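Local coordinates for protein transcriptional regulator (Streptococcus thermophilus LMD-9, PDB 5JUF) that acts as a quorum-sensing transcriptional activator of the RNPP family, probably binding DNA through its helix-turn-helix domain to regulate competence in response to a peptide pheromone, at residues A[81-86]-A[199-204]; A[205-210]-A[243-248]. One frame throughout, in Å; residues are numbered along the deposited sequence.

Interaction 1. Residues A[81-86]-A[199-204]; sequences MKNRLI and DDVYNI
In the all-helical tetratricopeptide-type domain of this RNPP regulator, the C-terminal end of helix 76-86 rests on the first turn of helix 200-219, where Asn83 and Ile86 straddle Val201. The two short axes run at 44° to each other with a closest approach of 9.8 Å. Val201 points at the opposing helix. Its CG1, anti to the backbone N (chi1 177°), sits between Ile86 CG2 and Asn83 OD1, 3.8 Å from each. Its CG2 meets Asn83 alone, at CG and OD1 of the amide, both 3.7 Å away. Both partner side chains cross Val201 at about a right angle, and no hydrogen bond joins the two segments, so the contact is made by van der Waals packing, part of it against the Asn83 amide. One turn further on, Ile204 CG2 packs on the backbone carbonyl of Ile86, 3.9 Å from Ile86 O. Val201 and Ile204 also touch Lys87, just past the first helix. The turn bearing Val201 is N-capped by Asp199: Tyr202 N reaches Asp199 OD1 at 3.2 Å in a nearly straight bond (171°) from above the carboxylate plane, while Val201 N gives the same oxygen a weak second bond.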
loop_
_atom_site.group_PDB
_atom_site.type_symbol
_atom_site.label_atom_id
_atom_site.label_comp_id
_atom_site.label_asym_id
_atom_site.label_seq_id
_atom_site.Cartn_x
_atom_site.Cartn_y
_atom_site.Cartn_z
ATOM N N MET A 81 5.097 11.631 11.264
ATOM C CA MET A 81 3.950 10.941 11.856
ATOM C C MET A 81 3.477 9.788 10.971
ATOM O O MET A 81 3.089 8.731 11.477
ATOM C CB MET A 81 2.811 11.932 12.121
ATOM C CG MET A 81 3.164 13.028 13.148
ATOM S SD MET A 81 1.981 14.412 13.226
ATOM C CE MET A 81 0.618 13.696 14.148
ATOM N N LYS A 82 3.501 9.969 9.651
ATOM C CA LYS A 82 3.109 8.880 8.756
ATOM C C LYS A 82 4.054 7.696 8.914
ATOM O O LYS A 82 3.614 6.547 9.039
ATOM C CB LYS A 82 3.088 9.369 7.306
ATOM C CG LYS A 82 2.708 8.319 6.241
ATOM C CD LYS A 82 2.981 8.902 4.850
ATOM C CE LYS A 82 2.645 7.947 3.702
ATOM N NZ LYS A 82 3.240 8.451 2.412
ATOM N N ASN A 83 5.362 7.965 8.928
ATOM C CA ASN A 83 6.338 6.895 9.144
ATOM C C ASN A 83 6.128 6.210 10.488
ATOM O O ASN A 83 6.148 4.973 10.577
ATOM C CB ASN A 83 7.762 7.446 9.050
ATOM C CG ASN A 83 8.126 7.859 7.641
ATOM O OD1 ASN A 83 7.422 7.532 6.692
ATOM N ND2 ASN A 83 9.222 8.579 7.496
ATOM N N ARG A 84 5.934 6.995 11.552
ATOM C CA ARG A 84 5.703 6.397 12.862
ATOM C C ARG A 84 4.511 5.449 12.840
ATOM O O ARG A 84 4.559 4.368 13.437
ATOM C CB ARG A 84 5.490 7.474 13.923
ATOM C CG ARG A 84 5.091 6.902 15.279
ATOM C CD ARG A 84 5.247 7.929 16.388
ATOM N NE ARG A 84 4.024 8.684 16.661
ATOM C CZ ARG A 84 3.212 8.445 17.687
ATOM N NH1 ARG A 84 2.132 9.195 17.869
ATOM N NH2 ARG A 84 3.483 7.462 18.537
ATOM N N LEU A 85 3.431 5.823 12.156
ATOM C CA LEU A 85 2.256 4.966 12.242
ATOM C C LEU A 85 2.378 3.739 11.336
ATOM O O LEU A 85 1.804 2.688 11.644
ATOM C CB LEU A 85 0.988 5.778 11.943
ATOM C CG LEU A 85 0.640 6.291 10.551
ATOM C CD1 LEU A 85 0.051 5.176 9.681
ATOM C CD2 LEU A 85 -0.345 7.447 10.674
ATOM N N ILE A 86 3.127 3.833 10.238
ATOM C CA ILE A 86 3.400 2.634 9.448
ATOM C C ILE A 86 4.278 1.662 10.230
ATOM O O ILE A 86 4.077 0.441 10.177
ATOM C CB ILE A 86 4.017 3.014 8.090
ATOM C CG1 ILE A 86 2.935 3.639 7.204
ATOM C CG2 ILE A 86 4.630 1.776 7.404
ATOM C CD1 ILE A 86 3.441 4.365 6.002
ATOM N N ASP A 199 15.258 1.298 3.942
ATOM C CA ASP A 199 14.087 2.101 4.277
ATOM C C ASP A 199 13.121 1.177 5.008
ATOM O O ASP A 199 12.414 0.384 4.384
ATOM C CB ASP A 199 13.484 2.715 3.014
ATOM C CG ASP A 199 12.280 3.617 3.295
ATOM O OD1 ASP A 199 11.764 3.623 4.430
ATOM O OD2 ASP A 199 11.837 4.314 2.359
ATOM N N ASP A 200 13.102 1.266 6.344
ATOM C CA ASP A 200 12.263 0.375 7.142
ATOM C C ASP A 200 10.783 0.584 6.863
ATOM O O ASP A 200 10.000 -0.365 6.951
ATOM C CB ASP A 200 12.516 0.588 8.634
ATOM C CG ASP A 200 13.886 0.117 9.069
ATOM O OD1 ASP A 200 14.495 -0.716 8.369
ATOM O OD2 ASP A 200 14.347 0.588 10.123
ATOM N N VAL A 201 10.381 1.820 6.556
ATOM C CA VAL A 201 8.987 2.089 6.227
ATOM C C VAL A 201 8.607 1.363 4.945
ATOM O O VAL A 201 7.590 0.666 4.880
ATOM C CB VAL A 201 8.757 3.606 6.109
ATOM C CG1 VAL A 201 7.308 3.902 5.685
ATOM C CG2 VAL A 201 9.104 4.292 7.429
ATOM N N TYR A 202 9.426 1.523 3.903
ATOM C CA TYR A 202 9.185 0.816 2.652
ATOM C C TYR A 202 9.137 -0.690 2.877
ATOM O O TYR A 202 8.223 -1.382 2.396
ATOM C CB TYR A 202 10.285 1.169 1.653
ATOM C CG TYR A 202 10.082 0.589 0.271
ATOM C CD1 TYR A 202 9.317 1.265 -0.675
ATOM C CD2 TYR A 202 10.670 -0.629 -0.094
ATOM C CE1 TYR A 202 9.126 0.746 -1.954
ATOM C CE2 TYR A 202 10.485 -1.165 -1.374
ATOM C CZ TYR A 202 9.715 -0.465 -2.302
ATOM O OH TYR A 202 9.522 -0.974 -3.576
ATOM N N ASN A 203 10.122 -1.213 3.612
ATOM C CA ASN A 203 10.252 -2.654 3.769
ATOM C C ASN A 203 9.072 -3.250 4.521
ATOM O O ASN A 203 8.653 -4.376 4.230
ATOM C CB ASN A 203 11.568 -2.983 4.485
ATOM C CG ASN A 203 12.781 -2.646 3.644
ATOM O OD1 ASN A 203 12.655 -2.320 2.463
ATOM N ND2 ASN A 203 13.971 -2.745 4.242
ATOM N N ILE A 204 8.543 -2.529 5.516
ATOM C CA ILE A 204 7.385 -3.029 6.257
ATOM C C ILE A 204 6.179 -3.135 5.337
ATOM O O ILE A 204 5.466 -4.145 5.326
ATOM C CB ILE A 204 7.095 -2.125 7.471
ATOM C CG1 ILE A 204 8.134 -2.372 8.563
ATOM C CG2 ILE A 204 5.683 -2.380 8.007
ATOM C CD1 ILE A 204 8.088 -1.371 9.689
#

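Interaction 2. Residues A[205-210]-A[243-248]; sequences VLFNDL and YSYKPS
Backbones stay well apart here, the nearest CA atoms, those of Phe207 and Tyr245, being 9.2 Å from each other, and large side chains bridge the interval between helix 200-219 and the short 3-10 turn 243-245 that leads into helix 246-260. The contact belongs to the helical array of the tetratricopeptide-type domain, joining helix 200-219 to the turn before helix 246-260; helix 226-240 lies between them in sequence. Phe207 and Tyr245 both point across the gap. With its CG anti to the backbone N (chi1 180°), Phe207 extends outward from its helix, and one side of its ring does the touching: Phe207 CZ lies 3.5 Å from Tyr245 CB, and Phe207 CE2 is 3.6 Å from Tyr245 CD2. The planes are only 16° from parallel, yet the offset, 5.3 Å between centroids, leaves little of one ring over the other. The CD2-CE2-CZ side of Phe207 thus lies alongside CB, CG and CD2 of Tyr245. Ala233, Val236 and Ile237 of helix 226-240 also pack on Phe207, whereas Pro89 and Tyr91 touch Tyr245. Beyond the rings, the phenol end of Tyr245 is tied to the first helix through solvent: one water accepts from Asn208 ND2 at 3.2 Å and is also hydrogen-bonded to Tyr245 OH at 3.1 Å. A sulfate ion, likely a crystallisation additive, lies close to the Tyr245 side chain. Ser248 approaches the edge of the Phe207 ring, near its plane, with OG 4.2 Å from Phe207 CZ. That hydroxyl is turned back on its own segment, where Ser248 OG donates to Tyr245 O at 2.7 Å, the donor tilted 19° from the carbonyl plane.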
loop_
_atom_site.group_PDB
_atom_site.type_symbol
_atom_site.label_atom_id
_atom_site.label_comp_id
_atom_site.label_asym_id
_atom_site.label_seq_id
_atom_site.Cartn_x
_atom_site.Cartn_y
_atom_site.Cartn_z
ATOM N N VAL A 205 5.941 -2.095 4.536
ATOM C CA VAL A 205 4.815 -2.126 3.606
ATOM C C VAL A 205 5.014 -3.225 2.576
ATOM O O VAL A 205 4.087 -3.980 2.265
ATOM C CB VAL A 205 4.631 -0.754 2.934
ATOM C CG1 VAL A 205 3.637 -0.868 1.793
ATOM C CG2 VAL A 205 4.153 0.276 3.962
ATOM N N LEU A 206 6.231 -3.337 2.039
ATOM C CA LEU A 206 6.557 -4.442 1.143
ATOM C C LEU A 206 6.294 -5.794 1.811
ATOM O O LEU A 206 5.698 -6.692 1.205
ATOM C CB LEU A 206 8.020 -4.322 0.703
ATOM C CG LEU A 206 8.581 -5.428 -0.200
ATOM C CD1 LEU A 206 7.767 -5.510 -1.504
ATOM C CD2 LEU A 206 10.064 -5.218 -0.489
ATOM N N PHE A 207 6.728 -5.954 3.071
ATOM C CA PHE A 207 6.525 -7.227 3.766
ATOM C C PHE A 207 5.046 -7.572 3.856
ATOM O O PHE A 207 4.637 -8.715 3.600
ATOM C CB PHE A 207 7.132 -7.189 5.172
ATOM C CG PHE A 207 6.939 -8.477 5.937
ATOM C CD1 PHE A 207 7.844 -9.519 5.789
ATOM C CD2 PHE A 207 5.845 -8.649 6.776
ATOM C CE1 PHE A 207 7.677 -10.715 6.477
ATOM C CE2 PHE A 207 5.658 -9.857 7.462
ATOM C CZ PHE A 207 6.573 -10.889 7.300
ATOM N N ASN A 208 4.229 -6.600 4.237
ATOM C CA ASN A 208 2.803 -6.863 4.360
ATOM C C ASN A 208 2.182 -7.213 3.008
ATOM O O ASN A 208 1.281 -8.056 2.937
ATOM C CB ASN A 208 2.122 -5.659 5.017
ATOM C CG ASN A 208 2.478 -5.544 6.501
ATOM O OD1 ASN A 208 2.807 -6.544 7.138
ATOM N ND2 ASN A 208 2.422 -4.338 7.046
ATOM N N ASP A 209 2.660 -6.599 1.927
ATOM C CA ASP A 209 2.188 -6.994 0.604
ATOM C C ASP A 209 2.588 -8.432 0.278
ATOM O O ASP A 209 1.807 -9.175 -0.325
ATOM C CB ASP A 209 2.728 -6.039 -0.459
ATOM C CG ASP A 209 1.913 -4.758 -0.570
ATOM O OD1 ASP A 209 0.903 -4.625 0.141
ATOM O OD2 ASP A 209 2.279 -3.888 -1.387
ATOM N N LEU A 210 3.805 -8.848 0.662
ATOM C CA LEU A 210 4.208 -10.232 0.410
ATOM C C LEU A 210 3.320 -11.210 1.177
ATOM O O LEU A 210 2.960 -12.270 0.655
ATOM C CB LEU A 210 5.691 -10.444 0.761
ATOM C CG LEU A 210 6.702 -9.663 -0.110
ATOM C CD1 LEU A 210 8.092 -9.629 0.512
ATOM C CD2 LEU A 210 6.776 -10.234 -1.511
ATOM N N TYR A 243 12.002 -9.258 13.379
ATOM C CA TYR A 243 12.090 -10.650 13.817
ATOM C C TYR A 243 10.766 -11.187 14.343
ATOM O O TYR A 243 10.522 -12.389 14.236
ATOM C CB TYR A 243 13.218 -10.801 14.838
ATOM C CG TYR A 243 14.559 -10.826 14.135
ATOM C CD1 TYR A 243 14.757 -11.650 13.029
ATOM C CD2 TYR A 243 15.595 -9.994 14.530
ATOM C CE1 TYR A 243 15.962 -11.668 12.348
ATOM C CE2 TYR A 243 16.806 -10.002 13.858
ATOM C CZ TYR A 243 16.980 -10.845 12.765
ATOM O OH TYR A 243 18.177 -10.869 12.086
ATOM N N SER A 244 9.888 -10.334 14.885
ATOM C CA SER A 244 8.617 -10.853 15.386
ATOM C C SER A 244 7.727 -11.380 14.259
ATOM O O SER A 244 6.769 -12.111 14.534
ATOM C CB SER A 244 7.876 -9.777 16.186
ATOM O OG SER A 244 7.457 -8.726 15.338
ATOM N N TYR A 245 8.035 -11.048 13.004
ATOM C CA TYR A 245 7.270 -11.543 11.863
ATOM C C TYR A 245 7.856 -12.814 11.275
ATOM O O TYR A 245 7.238 -13.414 10.389
ATOM C CB TYR A 245 7.192 -10.474 10.769
ATOM C CG TYR A 245 6.382 -9.258 11.179
ATOM C CD1 TYR A 245 5.506 -9.317 12.264
ATOM C CD2 TYR A 245 6.495 -8.050 10.491
ATOM C CE1 TYR A 245 4.767 -8.214 12.656
ATOM C CE2 TYR A 245 5.758 -6.939 10.874
ATOM C CZ TYR A 245 4.896 -7.028 11.961
ATOM O OH TYR A 245 4.152 -5.934 12.353
ATOM N N LYS A 246 9.026 -13.232 11.739
ATOM C CA LYS A 246 9.641 -14.420 11.161
ATOM C C LYS A 246 8.837 -15.686 11.410
ATOM O O LYS A 246 8.746 -16.507 10.480
ATOM C CB LYS A 246 11.076 -14.574 11.675
ATOM C CG LYS A 246 11.934 -15.513 10.844
ATOM C CD LYS A 246 13.422 -15.264 11.100
ATOM C CE LYS A 246 14.307 -16.003 10.091
ATOM N NZ LYS A 246 15.700 -16.199 10.643
ATOM N N PRO A 247 8.260 -15.932 12.599
ATOM C CA PRO A 247 7.459 -17.159 12.744
ATOM C C PRO A 247 6.361 -17.265 11.700
ATOM O O PRO A 247 6.126 -18.369 11.197
ATOM C CB PRO A 247 6.908 -17.055 14.178
ATOM C CG PRO A 247 7.947 -16.272 14.923
ATOM C CD PRO A 247 8.388 -15.221 13.895
ATOM N N SER A 248 5.718 -16.148 11.322
ATOM C CA SER A 248 4.643 -16.216 10.331
ATOM C C SER A 248 5.166 -16.677 8.976
ATOM O O SER A 248 4.432 -17.314 8.216
ATOM C CB SER A 248 3.924 -14.860 10.208
ATOM O OG SER A 248 4.725 -13.876 9.558
HETATM O O HOH W 1 3.110 -3.989 10.111
#

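Following the chain from the N-terminal helix-turn-helix region, the first helix of interest is 76-86; both contacts lie in the tetratricopeptide-type part. Interaction 1 closes a long, largely helical excursion of 112 residues by returning the start of helix 200-219 to that early helix. Interaction 2 opens on the next residues of the same helix and closes a shorter loop of 32 residues, containing helix 226-240, at the beginning of helix 246-260. The two loops are in series, neither nested nor crossed. Helix 200-219 is thus shared, linking helix 76-86 with helix 246-260; the contact centres are about 13 Å apart, and Ile86 CG2 packs directly on Val205 CG2 at 3.8 Å.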